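Local coordinates for putative uncharacterized protein TB39.8 (Mycobacterium tuberculosis, PDB 3PO8) that regulates cell growth and peptidoglycan synthesis by binding MviN, and recognises phosphorylated MviN and PknB through its C-terminal FHA domain, the part described here, at residues Leu8-Gly13 with Ala33-Pro38. Residues are numbered along the deposited sequence; the frame is centred on the assembly and turned at random.
Sequences LQLDDG and AQFRLP
Backbone hydrogen bonds tie Leu-8 to Tyr-18 and Phe-35 to Ile-26, each within its own sheet, and between the two sheets the side chains of Leu-8 and Phe-35 meet through carbon alone. The two side chains run antiparallel, the leucine heading for the base of the ring as the ring heads for Leu-10: Leu-8 CB lies 4.1 Å from Phe-35 CE2. Farther along, Leu-8 CD1 comes to 4.1 Å from Phe-35 CD2, so the leucine lines the CD2-CE2 bond. With CG anti to the backbone N (chi1 -167°), the ring of Phe-35 runs on from the level of Leu-8 to that of Leu-10. At the far end of the ring CZ approaches Leu-10 CG at 4.0 Å. The FHA fold is a beta sandwich, and this is part of its buried interior: strand 4-10 belongs to the six-stranded antiparallel sheet, while the short strand 35-36 forms an edge of the mixed sheet. Leu-37, just past that strand, bends its end back inward; with CG swung away from its carbonyl carbon (chi1 -55°), its CD2 sits 4.2 Å above the plane of the Phe-35 ring, over the centre. The same methyl meets Leu-10 CD1 at 3.8 Å, and so touches both the ring and the leucine. Ile-27 touches Leu-8, Phe-35 and Leu-37, and Ile-92 lies against both leucines of strand 4-10. The ring of Tyr-18, on strand 17-19 next to strand 4-10, meets that of Phe-35 with the planes about 15° apart.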
loop_
_atom_site.group_PDB
_atom_site.type_symbol
_atom_site.label_atom_id
_atom_site.label_comp_id
_atom_site.label_asym_id
_atom_site.label_seq_id
_atom_site.Cartn_x
_atom_site.Cartn_y
_atom_site.Cartn_z
ATOM N N LEU A 8 -4.401 -5.582 0.433
ATOM C CA LEU A 8 -3.923 -4.606 1.403
ATOM C C LEU A 8 -5.048 -4.465 2.409
ATOM O O LEU A 8 -6.173 -4.146 2.005
ATOM C CB LEU A 8 -3.718 -3.254 0.729
ATOM C CG LEU A 8 -2.816 -3.180 -0.511
ATOM C CD1 LEU A 8 -2.700 -1.743 -1.007
ATOM C CD2 LEU A 8 -1.478 -3.765 -0.171
ATOM N N GLN A 9 -4.793 -4.704 3.680
ATOM C CA GLN A 9 -5.836 -4.568 4.704
ATOM C C GLN A 9 -5.419 -3.569 5.770
ATOM O O GLN A 9 -4.337 -3.700 6.366
ATOM C CB GLN A 9 -6.133 -5.914 5.372
ATOM C CG GLN A 9 -7.191 -5.818 6.444
ATOM C CD GLN A 9 -7.720 -7.152 6.858
ATOM O OE1 GLN A 9 -6.957 -8.079 7.107
ATOM N NE2 GLN A 9 -9.041 -7.258 6.966
ATOM N N LEU A 10 -6.248 -2.545 5.994
ATOM C CA LEU A 10 -5.981 -1.561 7.033
ATOM C C LEU A 10 -6.111 -2.230 8.381
ATOM O O LEU A 10 -7.067 -2.981 8.628
ATOM C CB LEU A 10 -6.961 -0.396 6.946
ATOM C CG LEU A 10 -6.574 0.810 6.126
ATOM C CD1 LEU A 10 -7.754 1.765 6.057
ATOM C CD2 LEU A 10 -5.373 1.498 6.737
ATOM N N ASP A 11 -5.167 -1.952 9.268
ATOM C CA ASP A 11 -5.160 -2.570 10.585
ATOM C C ASP A 11 -5.614 -1.564 11.656
ATOM O O ASP A 11 -4.981 -1.434 12.719
ATOM C CB ASP A 11 -3.771 -3.133 10.901
ATOM C CG ASP A 11 -3.786 -4.090 12.077
ATOM O OD1 ASP A 11 -4.882 -4.568 12.435
ATOM O OD2 ASP A 11 -2.711 -4.343 12.664
ATOM N N ASP A 12 -6.728 -0.886 11.365
ATOM C CA ASP A 12 -7.326 0.101 12.273
ATOM C C ASP A 12 -8.589 -0.376 13.016
ATOM O O ASP A 12 -9.164 0.382 13.805
ATOM C CB ASP A 12 -7.623 1.398 11.504
ATOM C CG ASP A 12 -8.794 1.274 10.546
ATOM O OD1 ASP A 12 -9.139 0.146 10.136
ATOM O OD2 ASP A 12 -9.374 2.326 10.194
ATOM N N GLY A 13 -9.017 -1.615 12.769
ATOM C CA GLY A 13 -10.247 -2.144 13.362
ATOM C C GLY A 13 -11.376 -2.277 12.353
ATOM O O GLY A 13 -12.302 -3.066 12.554
ATOM N N ALA A 33 -6.921 8.727 -5.279
ATOM C CA ALA A 33 -6.299 7.496 -4.791
ATOM C C ALA A 33 -7.171 6.306 -5.055
ATOM O O ALA A 33 -8.396 6.395 -4.939
ATOM C CB ALA A 33 -5.981 7.600 -3.260
ATOM N N GLN A 34 -6.542 5.193 -5.412
ATOM C CA GLN A 34 -7.236 3.914 -5.529
ATOM C C GLN A 34 -7.621 3.349 -4.180
ATOM O O GLN A 34 -8.651 2.693 -4.046
ATOM C CB GLN A 34 -6.388 2.896 -6.297
ATOM C CG GLN A 34 -6.511 2.995 -7.828
ATOM C CD GLN A 34 -5.796 4.153 -8.437
ATOM O OE1 GLN A 34 -4.658 4.479 -8.086
ATOM N NE2 GLN A 34 -6.458 4.797 -9.389
ATOM N N PHE A 35 -6.764 3.562 -3.177
ATOM C CA PHE A 35 -7.030 3.169 -1.793
ATOM C C PHE A 35 -6.828 4.445 -0.982
ATOM O O PHE A 35 -5.716 4.938 -0.817
ATOM C CB PHE A 35 -6.082 2.051 -1.346
ATOM C CG PHE A 35 -6.468 1.362 -0.066
ATOM C CD1 PHE A 35 -7.787 1.250 0.354
ATOM C CD2 PHE A 35 -5.494 0.742 0.689
ATOM C CE1 PHE A 35 -8.106 0.560 1.530
ATOM C CE2 PHE A 35 -5.809 0.041 1.842
ATOM C CZ PHE A 35 -7.116 -0.039 2.258
ATOM N N ARG A 36 -7.944 5.000 -0.536
ATOM C CA ARG A 36 -7.991 6.330 0.051
ATOM C C ARG A 36 -8.064 6.227 1.571
ATOM O O ARG A 36 -8.937 5.533 2.100
ATOM C CB ARG A 36 -9.184 7.095 -0.516
ATOM C CG ARG A 36 -9.235 8.547 -0.109
ATOM C CD ARG A 36 -10.461 9.190 -0.691
ATOM N NE ARG A 36 -10.496 10.622 -0.453
ATOM C CZ ARG A 36 -11.454 11.419 -0.893
ATOM N NH1 ARG A 36 -12.419 10.934 -1.629
ATOM N NH2 ARG A 36 -11.409 12.710 -0.617
ATOM N N LEU A 37 -7.147 6.897 2.269
ATOM C CA LEU A 37 -7.026 6.794 3.737
ATOM C C LEU A 37 -7.403 8.114 4.418
ATOM O O LEU A 37 -6.870 9.161 4.065
ATOM C CB LEU A 37 -5.603 6.410 4.155
ATOM C CG LEU A 37 -5.007 5.152 3.544
ATOM C CD1 LEU A 37 -3.696 4.745 4.204
ATOM C CD2 LEU A 37 -5.954 4.006 3.567
ATOM N N PRO A 38 -8.269 8.043 5.443
ATOM C CA PRO A 38 -8.713 9.198 6.198
ATOM C C PRO A 38 -7.722 9.515 7.324
ATOM O O PRO A 38 -7.978 9.257 8.498
ATOM C CB PRO A 38 -10.051 8.737 6.737
ATOM C CG PRO A 38 -9.851 7.334 6.984
ATOM C CD PRO A 38 -9.051 6.860 5.828
#